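Local coordinates for tricorn protease (Thermoplasma acidophilum, PDB 1K32), which cleaves peptides as a serine protease, probably degrading fragments released by the proteasome, with beta-propellers thought to gate substrate entry, at residues E666-A671 and E683-I688; Q662-A667 and E690-L695. All blocks are in the same frame, centred on the assembly; numbering follows the deposited sequence.

Contact 1 (E666-A671 and E683-I688); sequences EAWKLA and EISERI
The indole of Trp668 reaches from helix 656-674 to the backbone of Ser685 on helix 678-693, and the one hydrogen bond between the segments forms there. NE1 donates to the carbonyl O of Ser685 over 2.9 Å, with an N-H...O angle of 155°. That oxygen lies in the plane of the indole, at its edge, while NE1 stands above the carbonyl plane. With CG anti to the backbone N (chi1 173°), the ring is sent across the gap between two nearly antiparallel helices, whose segment axes approach to 10.3 Å.

Apolar contacts flank the bond. CZ2 of Trp668 lies 3.7 Å from CB of Ser685, and farther along the same helix CG1 of Ile688 makes a looser contact, 4.3 Å from CD1 of Trp668. A small serine suits its place because it lets the wide ring come close to the backbone; its OG turns back to Ala681 O on its own helix. Tyr689 meets the indole edge-to-face.

The bond gives a buried indole N-H an acceptor and adds a directional link to apolar packing. Because the acceptor is a main-chain carbonyl, the link does not depend on the polar end of the serine.

Contact 2 (Q662-A667 and E690-L695); sequences QMYDEA and EKYRNL
Tyr664 and Arg693 are the closest backbone pair, their CA atoms 7.2 Å apart, where helix 656-674 runs beside the C-terminal part of helix 678-693, at and beyond its kink at 690-691. The gap is filled mainly by the phenol of Tyr664. With CG anti to the backbone N (chi1 169°), its ring extends across to the backbone between Tyr692 and Arg693.

The two sides of the ring's far end meet different residues, each CB approaching obliquely. CE1 of Tyr664 lies 3.6 Å from CB of Tyr692, whereas CE2 of Tyr664 lies 3.5 Å from CB of Arg693. The hydroxyl goes deeper still, and OH of Tyr664 is 3.3 Å from CB of Tyr692. It also comes within 3.4 Å of the backbone N of Arg693, but the angle is too poor for a hydrogen bond; the polar partner of this OH is the carbonyl O of Tyr689, one turn earlier.

Tyr692 and Arg693 contribute chiefly the roots of their side chains. The ring of Tyr692 leads away toward helix 702-714, and its OH bonds to OE1 of Glu715. Arg693 bends at chi2 (-96°), carrying its charged end off while CB and CG stay beside the phenol, the right amphipathic build for the border of a buried contact.

Tyrosine fits here because its ring supplies apolar bulk and its hydroxyl can bond to backbone at the far side. An alanine here would be likely to leave a gap beside the CB atoms of Tyr692 and Arg693 and to deprive Tyr689 O of its phenol partner. Between the two segments, then, cohesion comes from van der Waals packing, and the polar tie is made just before 690-695.

How the contacts relate
Along the chain, helix 656-674 comes first, carrying 662-667 and then 666-671; after a short turn, helix 678-693 brings 683-688 and finally 690-695. Contact 1 closes the inner loop, with 11 residues between its segments, and contact 2 the outer one, with 22, so the first nests within the second as in a helical hairpin. Their centres are 9 Å apart, and Glu666 and Ala667 belong to both. Tyr689, in the gap between the two later segments, serves both contacts and also hydrogen-bonds through its OH to OD2 of Asp665. Helix 702-714 packs against both contacts, joining the hairpin in the C1 region, while Glu666 forms salt bridges to Arg337 and Arg339, at the start of propeller strand 338-343.

Contact 1 (E666-A671 and E683-I688)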
loop_
_atom_site.group_PDB
_atom_site.type_symbol
_atom_site.label_atom_id
_atom_site.label_comp_id
_atom_site.label_asym_id
_atom_site.label_seq_id
_atom_site.Cartn_x
_atom_site.Cartn_y
_atom_site.Cartn_z
ATOM N N GLU A 666 -10.867 54.475 -19.858
ATOM C CA GLU A 666 -11.776 53.329 -19.717
ATOM C C GLU A 666 -12.952 53.633 -18.784
ATOM O O GLU A 666 -14.085 53.221 -19.051
ATOM C CB GLU A 666 -11.027 52.084 -19.215
ATOM C CG GLU A 666 -11.886 50.826 -19.246
ATOM C CD GLU A 666 -11.091 49.529 -19.356
ATOM O OE1 GLU A 666 -11.636 48.554 -19.929
ATOM O OE2 GLU A 666 -9.938 49.474 -18.865
ATOM N N ALA A 667 -12.684 54.349 -17.692
ATOM C CA ALA A 667 -13.737 54.709 -16.737
ATOM C C ALA A 667 -14.767 55.593 -17.440
ATOM O O ALA A 667 -15.966 55.426 -17.269
ATOM C CB ALA A 667 -13.140 55.459 -15.546
ATOM N N TRP A 668 -14.274 56.536 -18.231
ATOM C CA TRP A 668 -15.126 57.453 -18.986
ATOM C C TRP A 668 -15.946 56.663 -20.026
ATOM O O TRP A 668 -17.150 56.866 -20.156
ATOM C CB TRP A 668 -14.232 58.503 -19.668
ATOM C CG TRP A 668 -14.935 59.414 -20.622
ATOM C CD1 TRP A 668 -15.585 60.571 -20.324
ATOM C CD2 TRP A 668 -15.085 59.216 -22.029
ATOM N NE1 TRP A 668 -16.140 61.115 -21.464
ATOM C CE2 TRP A 668 -15.846 60.300 -22.526
ATOM C CE3 TRP A 668 -14.649 58.225 -22.924
ATOM C CZ2 TRP A 668 -16.182 60.423 -23.880
ATOM C CZ3 TRP A 668 -14.983 58.345 -24.267
ATOM C CH2 TRP A 668 -15.745 59.439 -24.733
ATOM N N LYS A 669 -15.285 55.754 -20.741
ATOM C CA LYS A 669 -15.924 54.923 -21.769
ATOM C C LYS A 669 -16.970 53.969 -21.182
ATOM O O LYS A 669 -18.026 53.766 -21.776
ATOM C CB LYS A 669 -14.853 54.131 -22.540
ATOM C CG LYS A 669 -15.388 53.097 -23.529
ATOM C CD LYS A 669 -14.293 52.681 -24.520
ATOM C CE LYS A 669 -14.766 51.589 -25.470
ATOM N NZ LYS A 669 -16.065 51.927 -26.106
ATOM N N LEU A 670 -16.676 53.391 -20.019
ATOM C CA LEU A 670 -17.619 52.494 -19.357
ATOM C C LEU A 670 -18.844 53.296 -18.913
ATOM O O LEU A 670 -19.972 52.888 -19.125
ATOM C CB LEU A 670 -16.969 51.813 -18.139
ATOM C CG LEU A 670 -16.024 50.626 -18.399
ATOM C CD1 LEU A 670 -15.161 50.352 -17.163
ATOM C CD2 LEU A 670 -16.846 49.391 -18.757
ATOM N N ALA A 671 -18.613 54.448 -18.305
ATOM C CA ALA A 671 -19.705 55.290 -17.850
ATOM C C ALA A 671 -20.647 55.609 -19.010
ATOM O O ALA A 671 -21.862 55.556 -18.859
ATOM C CB ALA A 671 -19.157 56.575 -17.252
ATOM N N GLU A 683 -24.357 62.942 -25.112
ATOM C CA GLU A 683 -24.196 64.355 -24.765
ATOM C C GLU A 683 -23.377 64.598 -23.489
ATOM O O GLU A 683 -22.522 65.482 -23.450
ATOM C CB GLU A 683 -25.583 65.004 -24.632
ATOM C CG GLU A 683 -25.601 66.527 -24.426
ATOM C CD GLU A 683 -25.333 66.952 -22.981
ATOM O OE1 GLU A 683 -25.798 66.258 -22.046
ATOM O OE2 GLU A 683 -24.672 67.997 -22.779
ATOM N N ILE A 684 -23.641 63.815 -22.449
ATOM C CA ILE A 684 -22.935 63.981 -21.189
ATOM C C ILE A 684 -21.456 63.626 -21.306
ATOM O O ILE A 684 -20.594 64.412 -20.910
ATOM C CB ILE A 684 -23.580 63.121 -20.066
ATOM C CG1 ILE A 684 -24.980 63.662 -19.750
ATOM C CG2 ILE A 684 -22.700 63.140 -18.811
ATOM C CD1 ILE A 684 -25.779 62.794 -18.786
ATOM N N SER A 685 -21.163 62.454 -21.860
ATOM C CA SER A 685 -19.777 62.022 -21.995
ATOM C C SER A 685 -18.911 63.010 -22.791
ATOM O O SER A 685 -17.796 63.324 -22.383
ATOM C CB SER A 685 -19.704 60.629 -22.637
ATOM O OG SER A 685 -20.145 60.646 -23.979
ATOM N N GLU A 686 -19.426 63.504 -23.913
ATOM C CA GLU A 686 -18.669 64.434 -24.743
ATOM C C GLU A 686 -18.462 65.779 -24.067
ATOM O O GLU A 686 -17.478 66.467 -24.315
ATOM C CB GLU A 686 -19.383 64.644 -26.076
ATOM C CG GLU A 686 -19.497 63.384 -26.889
ATOM C CD GLU A 686 -20.022 63.649 -28.282
ATOM O OE1 GLU A 686 -21.187 64.098 -28.408
ATOM O OE2 GLU A 686 -19.262 63.412 -29.248
ATOM N N ARG A 687 -19.401 66.140 -23.208
ATOM C CA ARG A 687 -19.360 67.398 -22.488
ATOM C C ARG A 687 -18.372 67.369 -21.312
ATOM O O ARG A 687 -17.770 68.388 -20.964
ATOM C CB ARG A 687 -20.764 67.698 -21.975
ATOM C CG ARG A 687 -20.984 69.069 -21.404
ATOM C CD ARG A 687 -22.397 69.140 -20.846
ATOM N NE ARG A 687 -22.487 68.480 -19.545
ATOM C CZ ARG A 687 -23.545 67.803 -19.110
ATOM N NH1 ARG A 687 -23.521 67.252 -17.908
ATOM N NH2 ARG A 687 -24.615 67.654 -19.878
ATOM N N ILE A 688 -18.183 66.201 -20.713
ATOM C CA ILE A 688 -17.306 66.109 -19.551
ATOM C C ILE A 688 -15.906 65.552 -19.782
ATOM O O ILE A 688 -15.036 65.716 -18.922
ATOM C CB ILE A 688 -17.961 65.249 -18.424
ATOM C CG1 ILE A 688 -18.057 63.787 -18.862
ATOM C CG2 ILE A 688 -19.349 65.775 -18.101
ATOM C CD1 ILE A 688 -18.562 62.852 -17.773
#

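Contact 2 (Q662-A667 and E690-L695)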
loop_
_atom_site.group_PDB
_atom_site.type_symbol
_atom_site.label_atom_id
_atom_site.label_comp_id
_atom_site.label_asym_id
_atom_site.label_seq_id
_atom_site.Cartn_x
_atom_site.Cartn_y
_atom_site.Cartn_z
ATOM N N GLN A 662 -4.890 55.527 -19.309
ATOM C CA GLN A 662 -5.675 54.393 -19.811
ATOM C C GLN A 662 -6.895 54.110 -18.934
ATOM O O GLN A 662 -7.965 53.760 -19.452
ATOM C CB GLN A 662 -4.803 53.139 -19.908
ATOM C CG GLN A 662 -5.460 51.925 -20.599
ATOM C CD GLN A 662 -6.398 51.135 -19.689
ATOM O OE1 GLN A 662 -6.267 51.166 -18.457
ATOM N NE2 GLN A 662 -7.345 50.406 -20.296
ATOM N N MET A 663 -6.741 54.289 -17.619
ATOM C CA MET A 663 -7.831 54.035 -16.665
ATOM C C MET A 663 -8.921 55.106 -16.697
ATOM O O MET A 663 -10.101 54.791 -16.614
ATOM C CB MET A 663 -7.265 53.897 -15.244
ATOM C CG MET A 663 -6.436 52.641 -15.052
ATOM S SD MET A 663 -5.342 52.670 -13.599
ATOM C CE MET A 663 -6.495 52.168 -12.297
ATOM N N TYR A 664 -8.530 56.371 -16.802
ATOM C CA TYR A 664 -9.524 57.438 -16.879
ATOM C C TYR A 664 -10.326 57.220 -18.163
ATOM O O TYR A 664 -11.556 57.250 -18.152
ATOM C CB TYR A 664 -8.846 58.809 -16.929
ATOM C CG TYR A 664 -9.818 59.910 -17.274
ATOM C CD1 TYR A 664 -10.735 60.372 -16.325
ATOM C CD2 TYR A 664 -9.899 60.414 -18.587
ATOM C CE1 TYR A 664 -11.724 61.305 -16.668
ATOM C CE2 TYR A 664 -10.885 61.343 -18.942
ATOM C CZ TYR A 664 -11.794 61.783 -17.978
ATOM O OH TYR A 664 -12.789 62.670 -18.313
ATOM N N ASP A 665 -9.621 57.005 -19.272
ATOM C CA ASP A 665 -10.283 56.761 -20.549
ATOM C C ASP A 665 -11.285 55.596 -20.440
ATOM O O ASP A 665 -12.433 55.724 -20.859
ATOM C CB ASP A 665 -9.248 56.475 -21.640
ATOM C CG ASP A 665 -8.655 57.743 -22.236
ATOM O OD1 ASP A 665 -7.706 57.615 -23.029
ATOM O OD2 ASP A 665 -9.137 58.860 -21.926
ATOM N N GLU A 666 -10.867 54.475 -19.858
ATOM C CA GLU A 666 -11.776 53.329 -19.717
ATOM C C GLU A 666 -12.952 53.633 -18.784
ATOM O O GLU A 666 -14.085 53.221 -19.051
ATOM C CB GLU A 666 -11.027 52.084 -19.215
ATOM C CG GLU A 666 -11.886 50.826 -19.246
ATOM C CD GLU A 666 -11.091 49.529 -19.356
ATOM O OE1 GLU A 666 -11.636 48.554 -19.929
ATOM O OE2 GLU A 666 -9.938 49.474 -18.865
ATOM N N ALA A 667 -12.684 54.349 -17.692
ATOM C CA ALA A 667 -13.737 54.709 -16.737
ATOM C C ALA A 667 -14.767 55.593 -17.440
ATOM O O ALA A 667 -15.966 55.426 -17.269
ATOM C CB ALA A 667 -13.140 55.459 -15.546
ATOM N N GLU A 690 -12.991 66.251 -21.645
ATOM C CA GLU A 690 -11.765 67.056 -21.533
ATOM C C GLU A 690 -11.508 67.617 -20.142
ATOM O O GLU A 690 -10.416 67.509 -19.607
ATOM C CB GLU A 690 -11.778 68.217 -22.541
ATOM C CG GLU A 690 -10.470 69.006 -22.547
ATOM C CD GLU A 690 -10.548 70.305 -23.323
ATOM O OE1 GLU A 690 -9.546 71.058 -23.322
ATOM O OE2 GLU A 690 -11.606 70.577 -23.932
ATOM N N LYS A 691 -12.529 68.238 -19.580
ATOM C CA LYS A 691 -12.456 68.832 -18.254
ATOM C C LYS A 691 -11.765 67.911 -17.241
ATOM O O LYS A 691 -10.858 68.331 -16.523
ATOM C CB LYS A 691 -13.885 69.181 -17.836
ATOM C CG LYS A 691 -14.197 69.260 -16.379
ATOM C CD LYS A 691 -15.663 69.670 -16.210
ATOM C CE LYS A 691 -15.916 71.038 -16.875
ATOM N NZ LYS A 691 -17.229 71.636 -16.554
ATOM N N TYR A 692 -12.171 66.652 -17.185
ATOM C CA TYR A 692 -11.544 65.746 -16.236
ATOM C C TYR A 692 -10.278 65.098 -16.771
ATOM O O TYR A 692 -9.368 64.778 -16.008
ATOM C CB TYR A 692 -12.560 64.711 -15.765
ATOM C CG TYR A 692 -13.675 65.402 -15.017
ATOM C CD1 TYR A 692 -14.916 65.621 -15.612
ATOM C CD2 TYR A 692 -13.454 65.908 -13.736
ATOM C CE1 TYR A 692 -15.906 66.325 -14.947
ATOM C CE2 TYR A 692 -14.427 66.612 -13.066
ATOM C CZ TYR A 692 -15.651 66.821 -13.667
ATOM O OH TYR A 692 -16.613 67.530 -12.992
ATOM N N ARG A 693 -10.205 64.930 -18.087
ATOM C CA ARG A 693 -9.008 64.359 -18.683
ATOM C C ARG A 693 -7.830 65.308 -18.398
ATOM O O ARG A 693 -6.695 64.873 -18.275
ATOM C CB ARG A 693 -9.208 64.177 -20.195
ATOM C CG ARG A 693 -8.029 63.529 -20.915
ATOM C CD ARG A 693 -7.121 64.571 -21.521
ATOM N NE ARG A 693 -5.990 63.973 -22.230
ATOM C CZ ARG A 693 -4.864 63.570 -21.647
ATOM N NH1 ARG A 693 -3.896 63.037 -22.377
ATOM N NH2 ARG A 693 -4.698 63.719 -20.337
ATOM N N ASN A 694 -8.104 66.603 -18.264
ATOM C CA ASN A 694 -7.028 67.562 -17.997
ATOM C C ASN A 694 -6.455 67.467 -16.584
ATOM O O ASN A 694 -5.334 67.919 -16.322
ATOM C CB ASN A 694 -7.497 68.999 -18.252
ATOM C CG ASN A 694 -7.660 69.307 -19.735
ATOM O OD1 ASN A 694 -7.007 68.698 -20.577
ATOM N ND2 ASN A 694 -8.519 70.262 -20.051
ATOM N N LEU A 695 -7.220 66.892 -15.667
ATOM C CA LEU A 695 -6.735 66.751 -14.295
ATOM C C LEU A 695 -5.918 65.481 -14.129
ATOM O O LEU A 695 -5.195 65.327 -13.153
ATOM C CB LEU A 695 -7.900 66.700 -13.318
ATOM C CG LEU A 695 -8.805 67.922 -13.266
ATOM C CD1 LEU A 695 -9.921 67.643 -12.266
ATOM C CD2 LEU A 695 -7.985 69.172 -12.879
#